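Local atomic coordinates of pyruvate carboxylase n-terminal domain (Aquifex aeolicus, PDB entry 1ULZ), a protein that belongs to the biotin carboxylase family, joining a Rossmann-like N-terminal domain to an ATP-grasp domain and a C-terminal domain. Residues L84-E89 with M288-Q293; I77-G82 with I99-P104; W106-L111 with I265-A270. The protein carries 1 engineered substitution. All coordinates share one frame; numbering follows the deposited sequence.

How the interactions relate
Interactions 1 and 3 both join the Rossmann-like N-terminal part of the chain to the ATP-grasp part, whereas interaction 2 stays within the first of these. Their chemistry follows their place in the fold. Interaction 2, buried, relies on parallel backbone pairing and apolar side chains between neighbouring strands. Interaction 1, also buried, joins loops through a carboxylate, a guanidinium and a water. Interaction 3, partly buried with its glycine exposed, has no hydrogen bond across it and rests on apolar contact. Interactions 1 and 3 reach neighbouring strands, 283-289 and 269-277, of one antiparallel sheet, and Tyr267 OH comes close to Thr290 CA, linking the two.

Interaction 1: residues L84-E89 with M288-Q293; sequences LAENAE and MNTRIQ
Glu86 OE2 takes a hydrogen bond from Arg291 NE at 2.8 Å, part of a salt bridge between two loops, one in the Rossmann-like part of the chain and one in the ATP-grasp part. The guanidinium is met at its edge, near its plane, but the carboxylate stands steeply against it, the planes 78° apart, and NE meets OE2 from above the carboxylate plane. The other oxygen, Glu86 OE1, accepts the backbone N-H of Thr290 at 3.1 Å, again from above that plane. With both oxygens engaged, the carboxylate is hindered from turning about its last bond.

Arg291 has CG between its backbone N and carbonyl carbon (chi1 57°) and then runs extended to NE, which lays its methylenes against Glu86 and brings CD to 4.0 Å from Ala85 CB. At the far end NH1 donates to Ile292 O at 3.0 Å, and Asn289 CB lies over one guanidinium face. A water completes the join, donating to Ala85 O and Thr290 O, both at 2.7 Å.

Thr290 centres an inverse gamma turn just after strand 283-289, an outermost strand, within this chain, of the antiparallel sheet, while Asn289 ND2 is held by Glu274 and Gln293. Across the contact, Asn87 caps helix 88-96 through Phe90 N. Thr290 also rests on helix 106-113, Leu84 on helix 62-71 and Ile292 on helix 307-315.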
# COMPACT_ATOMS: atom_id res chain seq x y z
N LEU A 84 28.77 0.51 -4.41
CA LEU A 84 29.64 1.31 -3.54
C LEU A 84 29.03 1.64 -2.18
O LEU A 84 29.59 2.44 -1.43
CB LEU A 84 30.02 2.62 -4.23
CG LEU A 84 30.72 2.56 -5.59
CD1 LEU A 84 30.89 3.98 -6.12
CD2 LEU A 84 32.06 1.87 -5.46
N ALA A 85 27.90 1.01 -1.85
CA ALA A 85 27.19 1.27 -0.59
C ALA A 85 28.04 1.10 0.66
O ALA A 85 27.98 1.93 1.57
CB ALA A 85 25.97 0.37 -0.49
N GLU A 86 28.82 0.03 0.72
CA GLU A 86 29.66 -0.22 1.88
C GLU A 86 31.14 -0.10 1.56
O GLU A 86 31.96 -0.81 2.12
CB GLU A 86 29.34 -1.61 2.45
CG GLU A 86 27.86 -1.78 2.80
CD GLU A 86 27.54 -3.16 3.34
OE1 GLU A 86 27.78 -3.40 4.54
OE2 GLU A 86 27.05 -4.01 2.56
N ASN A 87 31.45 0.82 0.66
CA ASN A 87 32.83 1.08 0.25
C ASN A 87 33.32 2.26 1.10
O ASN A 87 33.05 3.42 0.78
CB ASN A 87 32.87 1.45 -1.23
CG ASN A 87 34.27 1.57 -1.78
OD1 ASN A 87 35.09 2.34 -1.27
ND2 ASN A 87 34.57 0.80 -2.82
N ALA A 88 34.05 1.96 2.17
CA ALA A 88 34.55 3.00 3.07
C ALA A 88 35.37 4.05 2.33
O ALA A 88 35.33 5.23 2.65
CB ALA A 88 35.37 2.39 4.20
N GLU A 89 36.12 3.61 1.32
CA GLU A 89 36.95 4.52 0.53
C GLU A 89 36.11 5.56 -0.21
O GLU A 89 36.41 6.76 -0.18
CB GLU A 89 37.79 3.72 -0.47
CG GLU A 89 38.86 4.53 -1.17
CD GLU A 89 39.67 3.71 -2.17
OE1 GLU A 89 40.58 4.28 -2.81
OE2 GLU A 89 39.40 2.49 -2.32
N MET A 288 27.18 -6.84 10.43
CA MET A 288 26.34 -5.67 10.24
C MET A 288 26.49 -5.03 8.87
O MET A 288 27.60 -4.73 8.44
CB MET A 288 26.64 -4.63 11.32
CG MET A 288 26.04 -3.25 11.07
SD MET A 288 26.28 -2.11 12.46
CE MET A 288 24.72 -1.23 12.49
N ASN A 289 25.37 -4.84 8.19
CA ASN A 289 25.37 -4.20 6.88
C ASN A 289 25.21 -2.70 7.19
O ASN A 289 24.21 -2.29 7.79
CB ASN A 289 24.19 -4.67 6.02
CG ASN A 289 24.14 -6.18 5.86
OD1 ASN A 289 25.14 -6.82 5.56
ND2 ASN A 289 22.95 -6.76 6.05
N THR A 290 26.19 -1.91 6.80
CA THR A 290 26.15 -0.48 7.05
C THR A 290 25.51 0.24 5.87
O THR A 290 26.15 1.07 5.21
CB THR A 290 27.57 0.06 7.26
OG1 THR A 290 28.36 -0.25 6.11
CG2 THR A 290 28.20 -0.57 8.50
N ARG A 291 24.25 -0.07 5.62
CA ARG A 291 23.52 0.49 4.49
C ARG A 291 22.04 0.16 4.61
O ARG A 291 21.63 -0.54 5.53
CB ARG A 291 24.04 -0.13 3.20
CG ARG A 291 23.92 -1.66 3.21
CD ARG A 291 24.14 -2.27 1.83
NE ARG A 291 24.30 -3.73 1.88
CZ ARG A 291 23.30 -4.61 1.98
NH1 ARG A 291 22.04 -4.21 2.03
NH2 ARG A 291 23.59 -5.90 2.03
N ILE A 292 21.25 0.67 3.66
CA ILE A 292 19.82 0.38 3.64
C ILE A 292 19.70 -1.11 3.29
O ILE A 292 20.53 -1.65 2.55
CB ILE A 292 19.08 1.24 2.56
CG1 ILE A 292 17.57 1.02 2.67
CG2 ILE A 292 19.54 0.86 1.16
CD1 ILE A 292 16.97 1.46 3.99
N GLN A 293 18.68 -1.77 3.82
CA GLN A 293 18.50 -3.19 3.55
C GLN A 293 17.53 -3.41 2.40
O GLN A 293 16.56 -2.66 2.24
CB GLN A 293 17.97 -3.91 4.79
CG GLN A 293 18.20 -5.40 4.76
CD GLN A 293 19.55 -5.78 5.33
OE1 GLN A 293 20.52 -5.04 5.21
NE2 GLN A 293 19.61 -6.95 5.96
O HOH W 1 26.27 3.06 3.39

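Interaction 2: residues I77-G82 with I99-P104; sequences IHPGYG and ITFIGP
A beta-alpha-beta unit of the Rossmann-like N-terminal domain brings strand 76-78 alongside strand 100-101, and the two run parallel with Ile77 bridged to Phe101. Ile77 supplies both backbone bonds: its N donates to Thr100 O at 2.9 Å, and its O accepts the N-H of Ile102, also at 2.9 Å and nearly straight at 170°. Beside this pairing, Ile77 CG1 packs on Ile99 CG2 at 3.7 Å.

Helix 88-96 connects the two strands and packs on one face of the sheet, where Ile77 and Phe101 both touch Phe90. Strand 100-101 is an outermost strand of this five-stranded sheet within the chain, and the chain leaves it at once through an inverse gamma turn centred on Ile102. On the other side, helix 307-315 supplies Gln311, Ile312 and Ala315 against Ile102.

His78 and Ile102 meet through a CH-pi contact. Ile102 CG2, anti to its own backbone N because CG1 takes the place beside that N (chi1 -62°), sits over one face of the imidazole, offset toward the rim and 3.7 Å from His78 CD2. The ring is held at both nitrogens, which fixes its rotation: ND1 accepts Gly80 N in the ring plane at 3.0 Å, and NE2 is hydrogen-bonded to Gln311 OE1. Farther along, the Pro79 and Phe101 side chains cross at about a right angle, with Pro79 CG 3.6 Å from Phe101 CZ and Pro79 CD over the aromatic face.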
# COMPACT_ATOMS: atom_id res chain seq x y z
N ILE A 77 25.02 12.07 -2.11
CA ILE A 77 24.97 10.83 -2.87
C ILE A 77 24.36 9.68 -2.09
O ILE A 77 24.79 9.37 -0.97
CB ILE A 77 26.38 10.38 -3.32
CG1 ILE A 77 26.94 11.33 -4.37
CG2 ILE A 77 26.33 8.96 -3.86
CD1 ILE A 77 28.34 10.94 -4.85
N HIS A 78 23.35 9.05 -2.67
CA HIS A 78 22.72 7.90 -2.03
C HIS A 78 23.15 6.67 -2.81
O HIS A 78 22.80 6.51 -3.98
CB HIS A 78 21.19 8.02 -2.06
CG HIS A 78 20.52 7.14 -1.06
ND1 HIS A 78 20.89 5.83 -0.85
CD2 HIS A 78 19.51 7.39 -0.19
CE1 HIS A 78 20.15 5.32 0.11
NE2 HIS A 78 19.31 6.24 0.53
N PRO A 79 23.92 5.78 -2.17
CA PRO A 79 24.42 4.55 -2.78
C PRO A 79 23.46 3.35 -2.81
O PRO A 79 23.77 2.33 -3.42
CB PRO A 79 25.66 4.25 -1.94
CG PRO A 79 25.19 4.62 -0.59
CD PRO A 79 24.45 5.94 -0.81
N GLY A 80 22.31 3.48 -2.15
CA GLY A 80 21.38 2.36 -2.12
C GLY A 80 22.03 1.17 -1.44
O GLY A 80 22.62 1.32 -0.36
N TYR A 81 21.92 -0.01 -2.04
CA TYR A 81 22.56 -1.21 -1.48
C TYR A 81 23.43 -1.86 -2.55
O TYR A 81 23.18 -1.71 -3.75
CB TYR A 81 21.52 -2.20 -0.92
CG TYR A 81 20.45 -2.66 -1.89
CD1 TYR A 81 20.77 -3.42 -3.01
CD2 TYR A 81 19.11 -2.34 -1.68
CE1 TYR A 81 19.79 -3.86 -3.88
CE2 TYR A 81 18.12 -2.77 -2.55
CZ TYR A 81 18.47 -3.53 -3.65
OH TYR A 81 17.50 -3.94 -4.54
N GLY A 82 24.47 -2.56 -2.12
CA GLY A 82 25.36 -3.18 -3.08
C GLY A 82 26.25 -2.12 -3.70
O GLY A 82 26.24 -0.97 -3.26
N ILE A 99 30.94 16.36 -0.53
CA ILE A 99 29.66 15.73 -0.86
C ILE A 99 29.13 14.92 0.32
O ILE A 99 29.87 14.18 0.97
CB ILE A 99 29.81 14.80 -2.09
CG1 ILE A 99 30.05 15.65 -3.35
CG2 ILE A 99 28.58 13.92 -2.25
CD1 ILE A 99 30.43 14.85 -4.58
N THR A 100 27.84 15.06 0.61
CA THR A 100 27.23 14.34 1.72
C THR A 100 26.90 12.90 1.35
O THR A 100 25.99 12.65 0.55
CB THR A 100 25.93 15.02 2.20
OG1 THR A 100 26.23 16.32 2.72
CG2 THR A 100 25.27 14.19 3.30
N PHE A 101 27.65 11.96 1.90
CA PHE A 101 27.39 10.55 1.64
C PHE A 101 26.22 10.17 2.54
O PHE A 101 26.28 10.34 3.76
CB PHE A 101 28.63 9.71 1.96
CG PHE A 101 28.47 8.24 1.70
CD1 PHE A 101 28.06 7.37 2.70
CD2 PHE A 101 28.74 7.71 0.44
CE1 PHE A 101 27.92 6.01 2.46
CE2 PHE A 101 28.60 6.35 0.19
CZ PHE A 101 28.19 5.50 1.20
N ILE A 102 25.14 9.69 1.93
CA ILE A 102 23.96 9.29 2.70
C ILE A 102 24.18 7.89 3.26
O ILE A 102 23.82 6.89 2.65
CB ILE A 102 22.69 9.34 1.82
CG1 ILE A 102 22.47 10.79 1.35
CG2 ILE A 102 21.47 8.85 2.59
CD1 ILE A 102 21.26 10.98 0.47
N GLY A 103 24.81 7.85 4.44
CA GLY A 103 25.10 6.60 5.12
C GLY A 103 25.93 6.88 6.36
O GLY A 103 26.13 8.04 6.71
N PRO A 104 26.42 5.84 7.05
CA PRO A 104 27.22 6.06 8.25
C PRO A 104 28.59 6.68 7.93
O PRO A 104 28.94 6.86 6.77
CB PRO A 104 27.33 4.66 8.85
CG PRO A 104 27.30 3.78 7.64
CD PRO A 104 26.22 4.40 6.79

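Interaction 3: residues W106-L111 with I265-A270; sequences WKVIEL and IGYYNA
Val108, on the first turn of helix 106-113, packs against Ile265, Gly266 and Tyr267, where the chain leaves helix 248-264 and heads for strand 269-277. That exit is a Schellman motif: Gly266, with positive phi, is its C-prime residue, and Ile265 just before it is the first to leave helical backbone angles. The contact thus sets the start of one helix against the C-terminal end of another, joining the Rossmann-like part of the fold to the ATP-grasp part.

Apolar contact carries the join, for no hydrogen bond crosses it. The two methyls of Val108 divide the work. CG1, anti to the backbone N (chi1 174°), reaches the Tyr267 ring, 3.3 Å from CD2 and 3.8 Å from CE2. It comes in obliquely, and the distance to CD2 makes this the tight point of the interface. Val108 CG2 lies instead over the turn, 3.5 Å from Ile265 O and 4.0 Å from Gly266 O. One turn farther along the helix, Leu111 CD1 touches Ile265 CG2 more loosely, at 4.3 Å. Both of these side chains also pack on Val121 of helix 115-124, which extends the apolar patch beyond the two segments.

Polar bonds act within the 265-270 segment and its surroundings. Asn269 OD1 accepts the N-H of Ala270 at 2.8 Å in the carbonyl plane, while its ND2 is hydrogen-bonded to Gln311 O of helix 307-315. The aromatic ring touched by Val108 is tethered at its far end, where it also passes Pro104 and Thr290: Tyr267 OH donates to Ala270 O at 2.6 Å, approaching from 34° outside the carbonyl plane.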
# COMPACT_ATOMS: atom_id res chain seq x y z
N TRP A 106 32.49 7.04 7.22
CA TRP A 106 33.36 6.11 6.52
C TRP A 106 34.22 5.26 7.45
O TRP A 106 34.57 4.13 7.11
CB TRP A 106 34.25 6.85 5.50
CG TRP A 106 35.33 7.71 6.08
CD1 TRP A 106 35.26 9.05 6.35
CD2 TRP A 106 36.66 7.30 6.44
NE1 TRP A 106 36.46 9.49 6.85
CE2 TRP A 106 37.33 8.44 6.91
CE3 TRP A 106 37.34 6.08 6.40
CZ2 TRP A 106 38.66 8.40 7.35
CZ3 TRP A 106 38.66 6.04 6.84
CH2 TRP A 106 39.30 7.19 7.30
N LYS A 107 34.56 5.80 8.62
CA LYS A 107 35.36 5.03 9.57
C LYS A 107 34.54 3.87 10.10
O LYS A 107 35.07 2.78 10.32
CB LYS A 107 35.83 5.92 10.72
CG LYS A 107 37.00 6.82 10.36
CD LYS A 107 37.34 7.79 11.48
CE LYS A 107 38.62 8.56 11.18
NZ LYS A 107 38.89 9.61 12.22
N VAL A 108 33.25 4.11 10.30
CA VAL A 108 32.34 3.09 10.80
C VAL A 108 32.14 2.01 9.75
O VAL A 108 32.06 0.82 10.07
CB VAL A 108 30.96 3.69 11.18
CG1 VAL A 108 29.99 2.58 11.57
CG2 VAL A 108 31.13 4.67 12.33
N ILE A 109 32.07 2.43 8.49
CA ILE A 109 31.90 1.49 7.39
C ILE A 109 33.16 0.63 7.29
O ILE A 109 33.10 -0.57 7.00
CB ILE A 109 31.71 2.22 6.05
CG1 ILE A 109 30.38 2.98 6.06
CG2 ILE A 109 31.74 1.22 4.91
CD1 ILE A 109 30.12 3.78 4.78
N GLU A 110 34.30 1.26 7.55
CA GLU A 110 35.58 0.55 7.50
C GLU A 110 35.61 -0.50 8.61
O GLU A 110 35.86 -1.67 8.36
CB GLU A 110 36.74 1.52 7.71
CG GLU A 110 37.96 1.18 6.90
CD GLU A 110 39.25 1.56 7.59
OE1 GLU A 110 39.29 2.63 8.22
OE2 GLU A 110 40.23 0.78 7.49
N LEU A 111 35.35 -0.06 9.84
CA LEU A 111 35.35 -0.93 11.01
C LEU A 111 34.48 -2.16 10.82
O LEU A 111 34.91 -3.30 11.04
CB LEU A 111 34.84 -0.16 12.23
CG LEU A 111 35.13 -0.66 13.66
CD1 LEU A 111 34.12 -0.04 14.61
CD2 LEU A 111 35.04 -2.17 13.75
N ILE A 265 29.75 2.80 18.87
CA ILE A 265 30.66 2.92 17.73
C ILE A 265 30.39 4.18 16.91
O ILE A 265 30.98 4.36 15.85
CB ILE A 265 30.58 1.70 16.79
CG1 ILE A 265 29.15 1.52 16.29
CG2 ILE A 265 31.05 0.44 17.52
CD1 ILE A 265 29.00 0.30 15.41
N GLY A 266 29.50 5.04 17.39
CA GLY A 266 29.19 6.26 16.67
C GLY A 266 28.42 6.07 15.37
O GLY A 266 28.55 6.86 14.44
N TYR A 267 27.59 5.03 15.32
CA TYR A 267 26.82 4.75 14.12
C TYR A 267 25.63 5.68 13.93
O TYR A 267 24.91 5.97 14.88
CB TYR A 267 26.31 3.30 14.13
CG TYR A 267 25.87 2.79 12.77
CD1 TYR A 267 24.61 3.09 12.26
CD2 TYR A 267 26.75 2.06 11.97
CE1 TYR A 267 24.25 2.69 10.98
CE2 TYR A 267 26.39 1.66 10.71
CZ TYR A 267 25.14 1.97 10.21
OH TYR A 267 24.80 1.58 8.94
N TYR A 268 25.45 6.18 12.72
CA TYR A 268 24.29 7.01 12.41
C TYR A 268 23.74 6.65 11.03
O TYR A 268 24.43 6.03 10.23
CB TYR A 268 24.59 8.51 12.54
CG TYR A 268 25.77 9.05 11.79
CD1 TYR A 268 25.76 9.15 10.40
CD2 TYR A 268 26.88 9.53 12.47
CE1 TYR A 268 26.82 9.73 9.71
CE2 TYR A 268 27.94 10.11 11.79
CZ TYR A 268 27.90 10.21 10.42
OH TYR A 268 28.96 10.80 9.75
N ASN A 269 22.49 7.03 10.80
CA ASN A 269 21.77 6.73 9.57
C ASN A 269 21.30 5.28 9.66
O ASN A 269 21.31 4.71 10.75
CB ASN A 269 22.63 6.96 8.32
CG ASN A 269 21.79 7.41 7.11
OD1 ASN A 269 20.91 6.68 6.64
ND2 ASN A 269 22.05 8.62 6.62
N ALA A 270 20.91 4.68 8.53
CA ALA A 270 20.40 3.31 8.53
C ALA A 270 21.44 2.19 8.57
O ALA A 270 22.51 2.28 7.96
CB ALA A 270 19.48 3.10 7.33